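Local coordinates for protein ornithine carbamoyltransferase, anabolic (Campylobacter jejuni subsp. jejuni, PDB 3TPF) that transfers the carbamoyl group of carbamoyl phosphate to L-ornithine, giving L-citrulline and phosphate on the pathway to arginine, at residues P80-A85 / L105-R110. Residues are numbered along the deposited sequence; the frame is centred on the assembly and turned at random.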
ATOM      1  N   PRO B  80      -4.948   9.603 -20.428  1.00 87.62           N
ATOM      2  CA  PRO B  80      -4.941  11.022 -20.058  1.00 84.01           C
ATOM      3  C   PRO B  80      -5.497  11.343 -18.647  1.00 74.42           C
ATOM      4  O   PRO B  80      -6.282  10.597 -18.089  1.00 69.88           O
ATOM      5  CB  PRO B  80      -5.812  11.686 -21.138  1.00 87.17           C
ATOM      6  CG  PRO B  80      -6.522  10.585 -21.839  1.00 90.50           C
ATOM      7  CD  PRO B  80      -5.712   9.353 -21.659  1.00 91.30           C
ATOM      8  N   VAL B  81      -5.084  12.484 -18.126  1.00 68.41           N
ATOM      9  CA  VAL B  81      -5.342  12.847 -16.755  1.00 64.27           C
ATOM     10  C   VAL B  81      -6.830  13.143 -16.486  1.00 62.16           C
ATOM     11  O   VAL B  81      -7.370  12.755 -15.463  1.00 58.21           O
ATOM     12  CB  VAL B  81      -4.477  14.049 -16.359  1.00 63.59           C
ATOM     13  CG1 VAL B  81      -4.777  14.447 -14.910  1.00 58.77           C
ATOM     14  CG2 VAL B  81      -2.977  13.772 -16.564  1.00 62.86           C
ATOM     15  N   LYS B  82      -7.504  13.737 -17.456  1.00 65.02           N
ATOM     16  CA  LYS B  82      -8.949  13.994 -17.335  1.00 66.10           C
ATOM     17  C   LYS B  82      -9.770  12.715 -17.148  1.00 62.78           C
ATOM     18  O   LYS B  82     -10.772  12.693 -16.407  1.00 60.90           O
ATOM     19  CB  LYS B  82      -9.509  14.808 -18.517  1.00 74.01           C
ATOM     20  CG  LYS B  82      -9.290  14.277 -19.934  1.00 81.82           C
ATOM     21  CD  LYS B  82     -10.029  15.170 -20.959  1.00 87.30           C
ATOM     22  CE  LYS B  82      -9.663  14.894 -22.420  1.00 90.49           C
ATOM     23  NZ  LYS B  82     -10.745  15.153 -23.427  1.00 91.95           N
ATOM     24  N   ASP B  83      -9.323  11.650 -17.787  1.00 61.17           N
ATOM     25  CA  ASP B  83      -9.967  10.338 -17.608  1.00 61.18           C
ATOM     26  C   ASP B  83      -9.781   9.780 -16.237  1.00 59.13           C
ATOM     27  O   ASP B  83     -10.725   9.302 -15.596  1.00 60.17           O
ATOM     28  CB  ASP B  83      -9.396   9.335 -18.560  1.00 63.71           C
ATOM     29  CG  ASP B  83      -9.839   9.562 -19.957  1.00 66.67           C
ATOM     30  OD1 ASP B  83     -10.712  10.440 -20.145  1.00 67.67           O
ATOM     31  OD2 ASP B  83      -9.336   8.877 -20.860  1.00 67.94           O
ATOM     32  N   THR B  84      -8.558   9.874 -15.755  1.00 57.62           N
ATOM     33  CA  THR B  84      -8.280   9.403 -14.414  1.00 55.34           C
ATOM     34  C   THR B  84      -9.095  10.233 -13.444  1.00 52.47           C
ATOM     35  O   THR B  84      -9.774   9.700 -12.573  1.00 51.93           O
ATOM     36  CB  THR B  84      -6.803   9.491 -14.089  1.00 56.02           C
ATOM     37  OG1 THR B  84      -6.088   8.810 -15.126  1.00 60.06           O
ATOM     38  CG2 THR B  84      -6.494   8.863 -12.726  1.00 54.05           C
ATOM     39  N   ALA B  85      -9.039  11.538 -13.629  1.00 50.42           N
ATOM     40  CA  ALA B  85      -9.729  12.444 -12.752  1.00 49.11           C
ATOM     41  C   ALA B  85     -11.176  12.118 -12.685  1.00 50.60           C
ATOM     42  O   ALA B  85     -11.795  12.151 -11.611  1.00 49.92           O
ATOM     43  CB  ALA B  85      -9.556  13.839 -13.215  1.00 50.42           C
ATOM     44  N   LEU B 105      -1.726  18.948 -11.668  1.00 47.72           N
ATOM     45  CA  LEU B 105      -2.698  19.175 -10.629  1.00 48.06           C
ATOM     46  C   LEU B 105      -3.862  19.945 -11.200  1.00 49.82           C
ATOM     47  O   LEU B 105      -5.013  19.703 -10.852  1.00 51.53           O
ATOM     48  CB  LEU B 105      -2.089  20.017  -9.492  1.00 47.34           C
ATOM     49  CG  LEU B 105      -1.300  19.252  -8.432  1.00 44.91           C
ATOM     50  CD1 LEU B 105      -0.473  20.143  -7.546  1.00 42.97           C
ATOM     51  CD2 LEU B 105      -2.350  18.500  -7.666  1.00 43.60           C
ATOM     52  N   LEU B 106      -3.550  20.954 -11.992  1.00 52.40           N
ATOM     53  CA  LEU B 106      -4.588  21.889 -12.437  1.00 54.07           C
ATOM     54  C   LEU B 106      -5.559  21.120 -13.324  1.00 57.12           C
ATOM     55  O   LEU B 106      -6.776  21.169 -13.188  1.00 59.96           O
ATOM     56  CB  LEU B 106      -3.971  23.085 -13.172  1.00 55.29           C
ATOM     57  CG  LEU B 106      -3.270  24.169 -12.326  1.00 54.09           C
ATOM     58  CD1 LEU B 106      -2.523  25.086 -13.270  1.00 56.19           C
ATOM     59  CD2 LEU B 106      -4.181  25.075 -11.493  1.00 51.92           C
ATOM     60  N   GLU B 107      -4.982  20.353 -14.236  1.00 59.85           N
ATOM     61  CA  GLU B 107      -5.755  19.560 -15.200  1.00 58.64           C
ATOM     62  C   GLU B 107      -6.654  18.543 -14.476  1.00 55.09           C
ATOM     63  O   GLU B 107      -7.789  18.335 -14.851  1.00 56.43           O
ATOM     64  CB  GLU B 107      -4.815  18.825 -16.165  1.00 59.87           C
ATOM     65  CG  GLU B 107      -5.496  17.817 -17.083  1.00 61.54           C
ATOM     66  CD  GLU B 107      -6.302  18.426 -18.250  1.00 65.57           C
ATOM     67  OE1 GLU B 107      -6.380  19.691 -18.405  1.00 67.72           O
ATOM     68  OE2 GLU B 107      -6.857  17.603 -19.026  1.00 67.48           O
ATOM     69  N   PHE B 108      -6.123  17.908 -13.453  1.00 50.49           N
ATOM     70  CA  PHE B 108      -6.922  16.979 -12.646  1.00 47.78           C
ATOM     71  C   PHE B 108      -8.065  17.701 -11.924  1.00 46.55           C
ATOM     72  O   PHE B 108      -9.188  17.244 -11.948  1.00 46.96           O
ATOM     73  CB  PHE B 108      -6.035  16.294 -11.619  1.00 44.68           C
ATOM     74  CG  PHE B 108      -6.639  15.072 -11.010  1.00 42.72           C
ATOM     75  CD1 PHE B 108      -7.630  15.193 -10.012  1.00 40.79           C
ATOM     76  CD2 PHE B 108      -6.177  13.811 -11.355  1.00 41.76           C
ATOM     77  CE1 PHE B 108      -8.149  14.075  -9.417  1.00 39.36           C
ATOM     78  CE2 PHE B 108      -6.670  12.699 -10.732  1.00 41.05           C
ATOM     79  CZ  PHE B 108      -7.658  12.830  -9.754  1.00 39.88           C
ATOM     80  N   ALA B 109      -7.750  18.819 -11.267  1.00 46.73           N
ATOM     81  CA  ALA B 109      -8.744  19.612 -10.455  1.00 47.32           C
ATOM     82  C   ALA B 109      -9.876  20.031 -11.343  1.00 49.93           C
ATOM     83  O   ALA B 109     -11.050  20.034 -10.968  1.00 50.97           O
ATOM     84  CB  ALA B 109      -8.108  20.835  -9.840  1.00 44.42           C
ATOM     85  N   ARG B 110      -9.480  20.331 -12.560  1.00 52.17           N
ATOM     86  CA  ARG B 110     -10.383  20.818 -13.560  1.00 57.38           C
ATOM     87  C   ARG B 110     -11.471  19.784 -13.810  1.00 57.96           C
ATOM     88  O   ARG B 110     -12.598  20.136 -14.092  1.00 63.89           O
ATOM     89  CB  ARG B 110      -9.580  21.064 -14.823  1.00 62.40           C
ATOM     90  CG  ARG B 110      -9.997  22.081 -15.854  1.00 67.94           C
ATOM     91  CD  ARG B 110      -8.702  22.235 -16.734  1.00 73.68           C
ATOM     92  NE  ARG B 110      -7.828  23.327 -16.314  1.00 78.61           N
ATOM     93  CZ  ARG B 110      -6.526  23.439 -16.632  1.00 84.88           C
ATOM     94  NH1 ARG B 110      -5.921  22.506 -17.386  1.00 87.76           N
ATOM     95  NH2 ARG B 110      -5.811  24.498 -16.199  1.00 82.43           N
TER
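Phe-108 meets Ala-85 and Val-81 in an apolar helix-to-helix contact within the carbamoyl phosphate-binding domain, where the first turn of helix 81-91 lies against helix 102-111. The axes of the two short helical segments approach to 8.3 Å, with 47° between their N-to-C directions, and no hydrogen bond joins them. The small side chain of Ala-85 is consistent with the close approach of the backbones here: its CA is 5.3 Å from CA of Phe-108. The methyl CB of Ala-85 sits 3.7 Å from the centroid of the Phe-108 ring, almost on the ring normal, a CH-pi contact over the face. The outer part of the ring lies against the backbone of Ala-85, with CE2 of Phe-108 3.7 Å from CA of Ala-85. Val-81, one turn earlier, approaches the ring obliquely; with chi1 at 179° its CG1 lies opposite the backbone N and comes within 3.9 Å of Phe-108 CD2. Thr-84 adds its methyl CG2 to the same ring, while its OG1 is hydrogen-bonded to Glu-79. The aliphatic part of Glu-107 extends the packing, its CG 4.0 Å from CB of Val-81, and a bend at chi2 (75°) brings OE2 beside CB of Lys-82. The other oxygen, OE1 of Glu-107, accepts a hydrogen bond from NH1 of Arg-110 (3.0 Å), part of a salt bridge within its own helix. The amine of Lys-82 instead reaches Glu-276 of the second subunit, and Asp-83 pairs with Arg-266 of that subunit, placing helix 81-91 at a subunit interface. Phe-108 also rests on Val-95, Met-97 and Val-116, from strands 94-98 and 116-118. Two successive helices thus pack side by side on a parallel sheet, linked through strand 94-98, as in the alternating alpha/beta fold of carbamoyltransferase N-terminal domains.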